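Local coordinates for periplasmic binding protein (Thermotoga lettingae TMO, PDB 4RY8), which binds 5-methylthioribose in the cleft between its two lobes and probably hands the sugar to a membrane transporter, at residues N15-L20 and I68-D73; Q38-E43 and V258-V263; E91-G96 and D108-E113; A265-V270 and E318-L323. One frame throughout, in Å; residues are numbered along the deposited sequence.

Contact 1: residues N15-L20 and I68-D73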
loop_
_atom_site.group_PDB
_atom_site.type_symbol
_atom_site.label_atom_id
_atom_site.label_comp_id
_atom_site.label_asym_id
_atom_site.label_seq_id
_atom_site.Cartn_x
_atom_site.Cartn_y
_atom_site.Cartn_z
ATOM N N ASN C 15 39.866 -8.681 -6.779
ATOM C CA ASN C 15 40.335 -8.001 -5.563
ATOM C C ASN C 15 39.218 -7.384 -4.753
ATOM O O ASN C 15 39.343 -7.272 -3.537
ATOM C CB ASN C 15 41.341 -6.891 -5.884
ATOM C CG ASN C 15 42.668 -7.420 -6.373
ATOM O OD1 ASN C 15 43.468 -6.670 -6.932
ATOM N ND2 ASN C 15 42.912 -8.714 -6.181
ATOM N N VAL C 16 38.137 -6.966 -5.416
ATOM C CA VAL C 16 36.946 -6.458 -4.707
ATOM C C VAL C 16 36.243 -7.602 -3.977
ATOM O O VAL C 16 35.682 -8.516 -4.622
ATOM C CB VAL C 16 35.923 -5.791 -5.659
ATOM C CG1 VAL C 16 34.698 -5.288 -4.869
ATOM C CG2 VAL C 16 36.586 -4.662 -6.434
ATOM N N ARG C 17 36.271 -7.553 -2.641
ATOM C CA ARG C 17 35.660 -8.594 -1.819
ATOM C C ARG C 17 34.425 -8.062 -1.106
ATOM O O ARG C 17 34.484 -7.060 -0.418
ATOM C CB ARG C 17 36.676 -9.151 -0.814
ATOM C CG ARG C 17 37.777 -9.981 -1.486
ATOM C CD ARG C 17 38.815 -10.501 -0.510
ATOM N NE ARG C 17 39.397 -9.389 0.246
ATOM C CZ ARG C 17 39.495 -9.326 1.573
ATOM N NH1 ARG C 17 39.101 -10.337 2.348
ATOM N NH2 ARG C 17 40.015 -8.247 2.132
ATOM N N ILE C 18 33.305 -8.756 -1.285
ATOM C CA ILE C 18 32.024 -8.376 -0.696
ATOM C C ILE C 18 31.516 -9.549 0.149
ATOM O O ILE C 18 31.363 -10.666 -0.359
ATOM C CB ILE C 18 31.001 -8.031 -1.799
ATOM C CG1 ILE C 18 31.451 -6.781 -2.569
ATOM C CG2 ILE C 18 29.594 -7.849 -1.247
ATOM C CD1 ILE C 18 30.803 -6.684 -3.928
ATOM N N ALA C 19 31.254 -9.282 1.428
ATOM C CA ALA C 19 30.770 -10.296 2.357
ATOM C C ALA C 19 29.265 -10.219 2.546
ATOM O O ALA C 19 28.702 -9.151 2.807
ATOM C CB ALA C 19 31.462 -10.149 3.713
ATOM N N LEU C 20 28.622 -11.366 2.451
ATOM C CA LEU C 20 27.200 -11.477 2.641
ATOM C C LEU C 20 27.026 -12.194 3.950
ATOM O O LEU C 20 27.409 -13.362 4.083
ATOM C CB LEU C 20 26.560 -12.289 1.497
ATOM C CG LEU C 20 25.101 -12.675 1.734
ATOM C CD1 LEU C 20 24.184 -11.465 1.970
ATOM C CD2 LEU C 20 24.543 -13.479 0.583
ATOM N N ILE C 68 35.249 -7.699 9.119
ATOM C CA ILE C 68 35.901 -6.413 9.433
ATOM C C ILE C 68 37.419 -6.596 9.482
ATOM O O ILE C 68 38.172 -5.899 8.778
ATOM C CB ILE C 68 35.373 -5.780 10.743
ATOM C CG1 ILE C 68 33.954 -5.266 10.519
ATOM C CG2 ILE C 68 36.250 -4.612 11.154
ATOM C CD1 ILE C 68 33.185 -4.862 11.765
ATOM N N THR C 69 37.850 -7.569 10.276
ATOM C CA THR C 69 39.268 -7.937 10.378
ATOM C C THR C 69 39.892 -8.211 9.016
ATOM O O THR C 69 40.969 -7.707 8.720
ATOM C CB THR C 69 39.427 -9.174 11.257
ATOM O OG1 THR C 69 38.886 -8.874 12.547
ATOM C CG2 THR C 69 40.906 -9.567 11.392
ATOM N N GLN C 70 39.207 -8.993 8.186
ATOM C CA GLN C 70 39.672 -9.244 6.810
ATOM C C GLN C 70 39.666 -7.976 5.918
ATOM O O GLN C 70 40.165 -8.017 4.778
ATOM C CB GLN C 70 38.818 -10.343 6.167
ATOM C CG GLN C 70 38.897 -11.704 6.873
ATOM C CD GLN C 70 37.885 -12.693 6.320
ATOM O OE1 GLN C 70 37.558 -12.647 5.129
ATOM N NE2 GLN C 70 37.363 -13.582 7.179
ATOM N N ARG C 71 39.091 -6.872 6.421
ATOM C CA ARG C 71 38.962 -5.628 5.668
ATOM C C ARG C 71 38.415 -5.910 4.257
ATOM O O ARG C 71 39.029 -5.551 3.258
ATOM C CB ARG C 71 40.299 -4.880 5.521
ATOM C CG ARG C 71 41.232 -4.876 6.727
ATOM C CD ARG C 71 42.682 -4.848 6.239
ATOM N NE ARG C 71 43.658 -4.627 7.298
ATOM C CZ ARG C 71 44.979 -4.598 7.109
ATOM N NH1 ARG C 71 45.487 -4.771 5.891
ATOM N NH2 ARG C 71 45.798 -4.388 8.139
ATOM N N VAL C 72 37.274 -6.577 4.183
ATOM C CA VAL C 72 36.534 -6.657 2.912
ATOM C C VAL C 72 36.149 -5.231 2.485
ATOM O O VAL C 72 36.107 -4.310 3.304
ATOM C CB VAL C 72 35.268 -7.539 3.040
ATOM C CG1 VAL C 72 35.651 -8.973 3.399
ATOM C CG2 VAL C 72 34.289 -6.977 4.078
ATOM N N ASP C 73 35.912 -5.064 1.192
ATOM C CA ASP C 73 35.472 -3.808 0.656
ATOM C C ASP C 73 34.043 -3.411 1.124
ATOM O O ASP C 73 33.736 -2.230 1.352
ATOM C CB ASP C 73 35.577 -3.872 -0.879
ATOM C CG ASP C 73 36.994 -4.073 -1.346
ATOM O OD1 ASP C 73 37.468 -5.232 -1.447
ATOM O OD2 ASP C 73 37.661 -3.050 -1.569
#
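D73 holds R17 by its backbone at the start of strand 17-22. The amide N of R17 donates almost straight (175°) to D73 OD1 at 2.9 Å, approaching on the anti side of the carboxylate and somewhat out of its plane. In return D73 N gives R17 O a weak, bent bond, also 2.9 Å long. Between and beside these bonds the packing is close where V72 CB sits 3.6 Å from R17 O; V72 CG2 meets A19 CB more loosely, at 4.3 Å. The outer part is a long side chain on the solvent side. The R17 chain turns at chi3 (-56°) and carries its guanidinium across V72, whose CG1 lies over one face, to the end of helix 57-69. There NH2 donates to Q70 O at 2.7 Å with the acceptor in the guanidinium plane, so the arginine binds a carbonyl of the Schellman turn that R71 completes with its positive phi. On this exposed side the Q70 amide is nearly coplanar with the guanidinium without bonding to it, OE1 staying 3.9 Å from NH1, and the R71 side chain leads away. The turn thus passes from helix 57-69 into strand 74-78, which lies parallel beside strand 17-22 in a Rossmann-like sheet. Strand 47-52 runs along the other edge of 17-22, and V270 of helix 255-270 packs on V16 and D73.

Contact 2: residues Q38-E43 and V258-V263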
loop_
_atom_site.group_PDB
_atom_site.type_symbol
_atom_site.label_atom_id
_atom_site.label_comp_id
_atom_site.label_asym_id
_atom_site.label_seq_id
_atom_site.Cartn_x
_atom_site.Cartn_y
_atom_site.Cartn_z
ATOM N N GLN C 38 25.098 -14.758 -6.118
ATOM C CA GLN C 38 26.236 -15.414 -6.789
ATOM C C GLN C 38 26.300 -15.133 -8.271
ATOM O O GLN C 38 27.391 -14.909 -8.800
ATOM C CB GLN C 38 26.211 -16.920 -6.553
ATOM C CG GLN C 38 26.407 -17.275 -5.090
ATOM C CD GLN C 38 25.860 -18.636 -4.738
ATOM O OE1 GLN C 38 25.025 -19.190 -5.453
ATOM N NE2 GLN C 38 26.327 -19.188 -3.630
ATOM N N SER C 39 25.150 -15.121 -8.952
ATOM C CA SER C 39 25.177 -14.795 -10.372
ATOM C C SER C 39 25.560 -13.330 -10.599
ATOM O O SER C 39 26.198 -13.055 -11.603
ATOM C CB SER C 39 23.867 -15.133 -11.096
ATOM O OG SER C 39 22.787 -14.322 -10.662
ATOM N N MET C 40 25.190 -12.399 -9.698
ATOM C CA MET C 40 25.590 -10.994 -9.888
ATOM C C MET C 40 27.088 -10.850 -9.641
ATOM O O MET C 40 27.769 -10.162 -10.394
ATOM C CB MET C 40 24.809 -9.991 -9.012
ATOM C CG MET C 40 24.938 -8.527 -9.434
ATOM S SD MET C 40 23.955 -8.027 -10.884
ATOM C CE MET C 40 25.120 -8.057 -12.232
ATOM N N ALA C 41 27.599 -11.485 -8.586
ATOM C CA ALA C 41 29.043 -11.417 -8.314
ATOM C C ALA C 41 29.809 -11.990 -9.502
ATOM O O ALA C 41 30.802 -11.417 -9.935
ATOM C CB ALA C 41 29.393 -12.156 -7.035
ATOM N N ARG C 42 29.332 -13.113 -10.039
ATOM C CA ARG C 42 29.946 -13.706 -11.250
ATOM C C ARG C 42 30.030 -12.694 -12.379
ATOM O O ARG C 42 31.035 -12.628 -13.105
ATOM C CB ARG C 42 29.139 -14.910 -11.751
ATOM C CG ARG C 42 29.960 -16.102 -12.246
ATOM C CD ARG C 42 29.683 -17.315 -11.366
ATOM N NE ARG C 42 28.252 -17.623 -11.385
ATOM C CZ ARG C 42 27.554 -18.163 -10.384
ATOM N NH1 ARG C 42 28.128 -18.495 -9.228
ATOM N NH2 ARG C 42 26.254 -18.361 -10.544
ATOM N N GLU C 43 28.955 -11.937 -12.551
ATOM C CA GLU C 43 28.857 -10.959 -13.618
ATOM C C GLU C 43 29.780 -9.747 -13.486
ATOM O O GLU C 43 30.254 -9.221 -14.503
ATOM C CB GLU C 43 27.398 -10.539 -13.808
ATOM C CG GLU C 43 26.617 -11.524 -14.682
ATOM C CD GLU C 43 25.121 -11.278 -14.638
ATOM O OE1 GLU C 43 24.719 -10.086 -14.596
ATOM O OE2 GLU C 43 24.348 -12.273 -14.619
ATOM N N VAL C 258 16.280 -9.910 -6.091
ATOM C CA VAL C 258 16.567 -9.148 -4.875
ATOM C C VAL C 258 18.030 -9.411 -4.524
ATOM O O VAL C 258 18.761 -8.502 -4.120
ATOM C CB VAL C 258 15.637 -9.500 -3.714
ATOM C CG1 VAL C 258 16.102 -8.811 -2.432
ATOM C CG2 VAL C 258 14.211 -9.102 -4.043
ATOM N N GLY C 259 18.462 -10.656 -4.677
ATOM C CA GLY C 259 19.826 -11.033 -4.357
ATOM C C GLY C 259 20.856 -10.423 -5.286
ATOM O O GLY C 259 21.879 -9.963 -4.827
ATOM N N ARG C 260 20.603 -10.453 -6.592
ATOM C CA ARG C 260 21.401 -9.689 -7.519
ATOM C C ARG C 260 21.495 -8.232 -7.106
ATOM O O ARG C 260 22.592 -7.692 -7.005
ATOM C CB ARG C 260 20.858 -9.824 -8.958
ATOM C CG ARG C 260 21.089 -11.211 -9.547
ATOM C CD ARG C 260 20.365 -11.434 -10.859
ATOM N NE ARG C 260 20.874 -10.550 -11.886
ATOM C CZ ARG C 260 21.977 -10.752 -12.598
ATOM N NH1 ARG C 260 22.732 -11.836 -12.414
ATOM N NH2 ARG C 260 22.324 -9.859 -13.527
ATOM N N LEU C 261 20.359 -7.595 -6.833
ATOM C CA LEU C 261 20.339 -6.201 -6.408
ATOM C C LEU C 261 21.289 -5.941 -5.209
ATOM O O LEU C 261 22.012 -4.933 -5.153
ATOM C CB LEU C 261 18.899 -5.760 -6.053
ATOM C CG LEU C 261 18.779 -4.383 -5.376
ATOM C CD1 LEU C 261 19.427 -3.287 -6.218
ATOM C CD2 LEU C 261 17.327 -4.017 -5.087
ATOM N N ALA C 262 21.267 -6.844 -4.251
ATOM C CA ALA C 262 22.059 -6.620 -3.038
ATOM C C ALA C 262 23.537 -6.575 -3.360
ATOM O O ALA C 262 24.255 -5.762 -2.789
ATOM C CB ALA C 262 21.761 -7.684 -1.977
ATOM N N VAL C 263 23.982 -7.412 -4.310
ATOM C CA VAL C 263 25.387 -7.431 -4.672
ATOM C C VAL C 263 25.736 -6.189 -5.470
ATOM O O VAL C 263 26.788 -5.576 -5.221
ATOM C CB VAL C 263 25.768 -8.724 -5.413
ATOM C CG1 VAL C 263 27.134 -8.621 -6.094
ATOM C CG2 VAL C 263 25.725 -9.876 -4.420
#
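The guanidinium of R260 has the M40 sulfur on one face and oxygens round its edge. M40 SD lies 3.6 Å from R260 NH2, offset toward the rim of the flat group, and the methionine chain crosses the arginine at about a right angle. At the edge, E43 takes an end-on grip from both terminal nitrogens: NH2 to OE1 at 2.6 Å, met on the syn side, and NH1 to OE2 at 2.8 Å, met from above the carboxylate. Because the two planes are turned 46° against each other, this bidentate salt bridge is twisted. S39 OG takes a further bond from NH1 at 3.0 Å, exactly in the guanidinium plane, and is itself bonded to the Y256 hydroxyl and to G36 O. A bend at chi3 (64°) turns the arginine tip toward helix 28-44, to S39 and E43. The two helices belong to one lobe of a type I periplasmic binding protein fold: helix 28-44 follows strand 17-22, whereas helix 255-270 arrives after the chain has returned from the other lobe. The axes of 38-43 and 258-263 approach to 8.0 Å and cross at -42°. Beside the salt bridge the packing turns apolar, with M40 CB 3.9 Å from V263 CB. V263 CG1 reaches on to the backbone N of A41, at 3.8 Å, and V263 also touches A37 and L44, just before and after 38-43.

Contact 3: residues E91-G96 and D108-E113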
loop_
_atom_site.group_PDB
_atom_site.type_symbol
_atom_site.label_atom_id
_atom_site.label_comp_id
_atom_site.label_asym_id
_atom_site.label_seq_id
_atom_site.Cartn_x
_atom_site.Cartn_y
_atom_site.Cartn_z
ATOM N N GLU C 91 31.298 0.377 13.562
ATOM C CA GLU C 91 32.723 0.093 13.466
ATOM C C GLU C 91 33.161 -0.110 12.019
ATOM O O GLU C 91 34.130 0.513 11.557
ATOM C CB GLU C 91 33.073 -1.150 14.257
ATOM C CG GLU C 91 34.548 -1.472 14.208
ATOM C CD GLU C 91 34.934 -2.594 15.146
ATOM O OE1 GLU C 91 34.110 -2.975 16.012
ATOM O OE2 GLU C 91 36.065 -3.099 15.002
ATOM N N ALA C 92 32.450 -0.991 11.322
ATOM C CA ALA C 92 32.725 -1.258 9.929
ATOM C C ALA C 92 32.776 0.031 9.107
ATOM O O ALA C 92 33.747 0.270 8.413
ATOM C CB ALA C 92 31.708 -2.225 9.366
ATOM N N LEU C 93 31.735 0.853 9.218
ATOM C CA LEU C 93 31.678 2.156 8.546
ATOM C C LEU C 93 32.875 3.048 8.824
ATOM O O LEU C 93 33.441 3.639 7.898
ATOM C CB LEU C 93 30.383 2.888 8.918
ATOM C CG LEU C 93 29.085 2.244 8.473
ATOM C CD1 LEU C 93 27.918 2.920 9.173
ATOM C CD2 LEU C 93 28.960 2.287 6.956
ATOM N N ASP C 94 33.294 3.120 10.087
ATOM C CA ASP C 94 34.461 3.886 10.455
ATOM C C ASP C 94 35.773 3.377 9.837
ATOM O O ASP C 94 36.695 4.154 9.615
ATOM C CB ASP C 94 34.658 3.886 11.981
ATOM C CG ASP C 94 33.607 4.672 12.703
ATOM O OD1 ASP C 94 32.852 5.446 12.068
ATOM O OD2 ASP C 94 33.540 4.522 13.932
ATOM N N ARG C 95 35.871 2.077 9.632
ATOM C CA ARG C 95 37.050 1.466 9.007
ATOM C C ARG C 95 37.031 1.611 7.481
ATOM O O ARG C 95 37.985 1.214 6.815
ATOM C CB ARG C 95 37.169 -0.029 9.380
ATOM C CG ARG C 95 37.446 -0.318 10.862
ATOM C CD ARG C 95 38.878 0.015 11.250
ATOM N NE ARG C 95 39.028 1.425 11.636
ATOM C CZ ARG C 95 40.106 2.185 11.421
ATOM N NH1 ARG C 95 41.185 1.709 10.792
ATOM N NH2 ARG C 95 40.101 3.454 11.831
ATOM N N GLY C 96 35.960 2.167 6.917
ATOM C CA GLY C 96 35.933 2.423 5.489
ATOM C C GLY C 96 35.308 1.292 4.712
ATOM O O GLY C 96 35.395 1.254 3.482
ATOM N N ASP C 108 21.379 5.280 9.974
ATOM C CA ASP C 108 22.630 5.883 9.525
ATOM C C ASP C 108 22.494 6.099 8.037
ATOM O O ASP C 108 22.244 5.142 7.323
ATOM C CB ASP C 108 23.815 4.947 9.809
ATOM C CG ASP C 108 25.152 5.618 9.576
ATOM O OD1 ASP C 108 25.399 6.096 8.446
ATOM O OD2 ASP C 108 25.958 5.657 10.530
ATOM N N ASN C 109 22.661 7.341 7.586
ATOM C CA ASN C 109 22.445 7.730 6.179
ATOM C C ASN C 109 23.450 7.149 5.184
ATOM O O ASN C 109 23.215 7.203 3.968
ATOM C CB ASN C 109 22.371 9.276 6.063
ATOM C CG ASN C 109 22.242 9.785 4.614
ATOM O OD1 ASN C 109 23.102 10.534 4.138
ATOM N ND2 ASN C 109 21.156 9.417 3.927
ATOM N N ARG C 110 24.539 6.561 5.681
ATOM C CA ARG C 110 25.543 5.912 4.826
ATOM C C ARG C 110 25.133 4.522 4.314
ATOM O O ARG C 110 25.723 4.020 3.350
ATOM C CB ARG C 110 26.867 5.794 5.571
ATOM C CG ARG C 110 27.573 7.122 5.797
ATOM C CD ARG C 110 28.802 6.955 6.687
ATOM N NE ARG C 110 28.423 6.581 8.039
ATOM C CZ ARG C 110 29.266 6.426 9.058
ATOM N NH1 ARG C 110 30.578 6.588 8.896
ATOM N NH2 ARG C 110 28.780 6.087 10.245
ATOM N N VAL C 111 24.115 3.933 4.947
ATOM C CA VAL C 111 23.692 2.549 4.692
ATOM C C VAL C 111 22.368 2.465 3.995
ATOM O O VAL C 111 21.325 2.591 4.627
ATOM C CB VAL C 111 23.507 1.812 6.026
ATOM C CG1 VAL C 111 23.102 0.363 5.805
ATOM C CG2 VAL C 111 24.787 1.937 6.836
ATOM N N PRO C 112 22.392 2.191 2.692
ATOM C CA PRO C 112 21.163 1.915 2.033
ATOM C C PRO C 112 20.500 0.687 2.587
ATOM O O PRO C 112 21.184 -0.287 2.978
ATOM C CB PRO C 112 21.561 1.698 0.560
ATOM C CG PRO C 112 22.974 2.098 0.456
ATOM C CD PRO C 112 23.560 2.066 1.812
ATOM N N GLU C 113 19.173 0.748 2.625
ATOM C CA GLU C 113 18.340 -0.331 3.039
ATOM C C GLU C 113 17.500 -0.863 1.858
ATOM O O GLU C 113 16.645 -0.162 1.307
ATOM C CB GLU C 113 17.422 0.118 4.158
ATOM C CG GLU C 113 18.114 0.563 5.417
ATOM C CD GLU C 113 17.122 1.115 6.428
ATOM O OE1 GLU C 113 15.926 0.706 6.402
ATOM O OE2 GLU C 113 17.517 1.957 7.274
#
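L93, in the last turn of helix 82-94, presses on the R110-D108 pair of a type I beta turn running from D108 to V111, which carries an Asx turn at its start. This turn belongs to the loop that links strands 98-102 and 113-115 of the Rossmann-like sheet. The leucine can be followed outward. Its CB lies over one face of the R110 guanidinium, 3.7 Å from CZ and offset toward the rim. With CG set anti to the carbonyl carbon (chi1 -64°), the side chain continues over the same group, and CD1 comes 3.5 Å from R110 NH2. The same methyl meets D108 OD2 at 3.6 Å and V111 CG2 at 4.0 Å, so it rests partly on the ion pair and partly on a buried valine. CD2, the other branch, meets V111 CG2 at 4.2 Å; both L93 and V111 also touch V99 of strand 98-102. The surface under the leucine is held flat by a side-on grip: R110 NE donates to D108 OD1 at 3.1 Å and NH2 to OD2 at 2.9 Å, with both oxygens in the guanidinium plane. OD1 also accepts from the backbone N of R110 through its anti lone pair, which closes the Asx turn, and OD2 has a second cationic partner in K90. The paired NE and NH2 bonds probably fix the guanidinium's rotation, while the backbone bond steadies the carboxylate. At its remaining corner, R110 NH1 lies 4.1 Å from D94 OD1, opposite charges but too far apart for a salt bridge.

Contact 4: residues A265-V270 and E318-L323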
loop_
_atom_site.group_PDB
_atom_site.type_symbol
_atom_site.label_atom_id
_atom_site.label_comp_id
_atom_site.label_asym_id
_atom_site.label_seq_id
_atom_site.Cartn_x
_atom_site.Cartn_y
_atom_site.Cartn_z
ATOM N N ALA C 265 24.336 -3.296 -5.360
ATOM C CA ALA C 265 24.384 -2.154 -4.455
ATOM C C ALA C 265 25.723 -2.082 -3.763
ATOM O O ALA C 265 26.335 -1.012 -3.663
ATOM C CB ALA C 265 23.257 -2.216 -3.416
ATOM N N ALA C 266 26.133 -3.226 -3.226
ATOM C CA ALA C 266 27.393 -3.337 -2.546
ATOM C C ALA C 266 28.502 -2.895 -3.477
ATOM O O ALA C 266 29.346 -2.094 -3.112
ATOM C CB ALA C 266 27.618 -4.758 -2.108
ATOM N N ALA C 267 28.483 -3.405 -4.702
ATOM C CA ALA C 267 29.553 -3.109 -5.649
ATOM C C ALA C 267 29.535 -1.636 -6.054
ATOM O O ALA C 267 30.582 -1.031 -6.241
ATOM C CB ALA C 267 29.443 -4.009 -6.876
ATOM N N ALA C 268 28.338 -1.059 -6.163
ATOM C CA ALA C 268 28.193 0.368 -6.438
ATOM C C ALA C 268 28.850 1.220 -5.351
ATOM O O ALA C 268 29.587 2.167 -5.650
ATOM C CB ALA C 268 26.720 0.736 -6.602
ATOM N N LEU C 269 28.596 0.896 -4.085
ATOM C CA LEU C 269 29.209 1.668 -2.989
ATOM C C LEU C 269 30.719 1.613 -3.054
ATOM O O LEU C 269 31.370 2.627 -2.904
ATOM C CB LEU C 269 28.751 1.161 -1.622
ATOM C CG LEU C 269 27.276 1.351 -1.328
ATOM C CD1 LEU C 269 26.870 0.482 -0.146
ATOM C CD2 LEU C 269 26.937 2.827 -1.115
ATOM N N VAL C 270 31.276 0.428 -3.295
ATOM C CA VAL C 270 32.736 0.271 -3.379
ATOM C C VAL C 270 33.298 1.161 -4.506
ATOM O O VAL C 270 34.334 1.783 -4.337
ATOM C CB VAL C 270 33.152 -1.214 -3.559
ATOM C CG1 VAL C 270 34.627 -1.324 -3.927
ATOM C CG2 VAL C 270 32.859 -2.010 -2.282
ATOM N N GLU C 318 26.535 3.742 -14.995
ATOM C CA GLU C 318 27.024 3.445 -16.333
ATOM C C GLU C 318 28.190 2.479 -16.308
ATOM O O GLU C 318 28.220 1.502 -17.068
ATOM C CB GLU C 318 27.448 4.729 -17.053
ATOM C CG GLU C 318 26.307 5.680 -17.354
ATOM C CD GLU C 318 25.163 5.004 -18.079
ATOM O OE1 GLU C 318 24.010 5.413 -17.842
ATOM O OE2 GLU C 318 25.418 4.066 -18.873
ATOM N N TRP C 319 29.160 2.771 -15.446
ATOM C CA TRP C 319 30.370 1.955 -15.353
ATOM C C TRP C 319 30.101 0.499 -14.963
ATOM O O TRP C 319 30.773 -0.412 -15.424
ATOM C CB TRP C 319 31.379 2.611 -14.397
ATOM C CG TRP C 319 30.928 2.730 -12.964
ATOM C CD1 TRP C 319 30.342 3.818 -12.368
ATOM C CD2 TRP C 319 31.056 1.734 -11.947
ATOM N NE1 TRP C 319 30.080 3.542 -11.048
ATOM C CE2 TRP C 319 30.509 2.273 -10.762
ATOM C CE3 TRP C 319 31.565 0.436 -11.920
ATOM C CZ2 TRP C 319 30.486 1.572 -9.563
ATOM C CZ3 TRP C 319 31.510 -0.274 -10.711
ATOM C CH2 TRP C 319 30.969 0.308 -9.558
ATOM N N LEU C 320 29.110 0.279 -14.122
ATOM C CA LEU C 320 28.807 -1.061 -13.673
ATOM C C LEU C 320 28.157 -1.917 -14.749
ATOM O O LEU C 320 28.477 -3.101 -14.863
ATOM C CB LEU C 320 27.899 -1.022 -12.439
ATOM C CG LEU C 320 27.751 -2.348 -11.685
ATOM C CD1 LEU C 320 27.749 -2.083 -10.185
ATOM C CD2 LEU C 320 26.486 -3.098 -12.093
ATOM N N LYS C 321 27.219 -1.354 -15.509
ATOM C CA LYS C 321 26.556 -2.137 -16.559
ATOM C C LYS C 321 27.534 -2.331 -17.701
ATOM O O LYS C 321 27.551 -3.393 -18.308
ATOM C CB LYS C 321 25.249 -1.497 -17.049
ATOM C CG LYS C 321 25.424 -0.444 -18.129
ATOM C CD LYS C 321 24.103 0.192 -18.556
ATOM C CE LYS C 321 23.377 0.816 -17.374
ATOM N NZ LYS C 321 22.402 1.864 -17.762
ATOM N N ALA C 322 28.359 -1.317 -17.972
ATOM C CA ALA C 322 29.443 -1.443 -18.958
ATOM C C ALA C 322 30.400 -2.569 -18.564
ATOM O O ALA C 322 30.796 -3.370 -19.391
ATOM C CB ALA C 322 30.208 -0.135 -19.093
ATOM N N LEU C 323 30.748 -2.630 -17.284
ATOM C CA LEU C 323 31.601 -3.693 -16.750
ATOM C C LEU C 323 31.022 -5.101 -16.964
ATOM O O LEU C 323 31.741 -6.001 -17.381
ATOM C CB LEU C 323 31.843 -3.444 -15.261
ATOM C CG LEU C 323 32.635 -4.463 -14.470
ATOM C CD1 LEU C 323 33.937 -4.838 -15.157
ATOM C CD2 LEU C 323 32.893 -3.884 -13.091
#
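W319 points the far edge of its indole at helix 255-270, while L320 reaches in beside it on the same helical turn. The ring is met in its own plane by A267 O, which stands 3.6 Å from CH2. The neighbouring CZ2 lies 4.1 Å from A268 CA, approached obliquely. Rotation about the first bond (chi1 63°) carries the indole toward helix 255-270, although the CB bond itself starts out alongside it. In L320 the CB bond points toward the other helix, CG lies anti to the backbone N (chi1 -167°), and CD1 ends 4.2 Å from both A267 CB and A268 N. L320 CB also lies over one face of the W319 ring, so the two large side chains brace each other as well as the alanines. The axes of 265-270 and 318-323 pass at 10.8 Å with their directions 120° apart, a spacing bridged by these two big residues against a helix that offers only alanines here. L44 of helix 28-44 touches A267 and L320, and the ring of F10 meets that of W319 at a slant. Helix 318-326, close to the C-terminus, is thereby packed against its lobe. No hydrogen bond or ion pair crosses between the two segments, and W319 NE1 donates to E273. Adhesion probably rests mainly on apolar burial and dispersion, with perhaps a slight electrostatic gain at the carbonyl oxygen.

How the contacts relate
All four contacts lie in one lobe, and helix 255-270 ties several of them together. It supplies one side of contact 2 and of contact 4, whose centres are 11 Å apart, and touches contact 1 through D73 CB and V270 CG2 at 3.6 Å. Contacts 1 and 3 meet where I68 packs on A92, their centres 14 Å apart, and contact 3 reaches contact 4 through P112 and L269. Contacts 2 and 3 do not touch, their centres about 20 Å apart. The methylthioribose pocket includes none of these segments, but its F29 and F30 lie on helix 28-44, Q116 just after strand 113-115, and H79, F102 and D103 at the ends of strands 74-78 and 98-102.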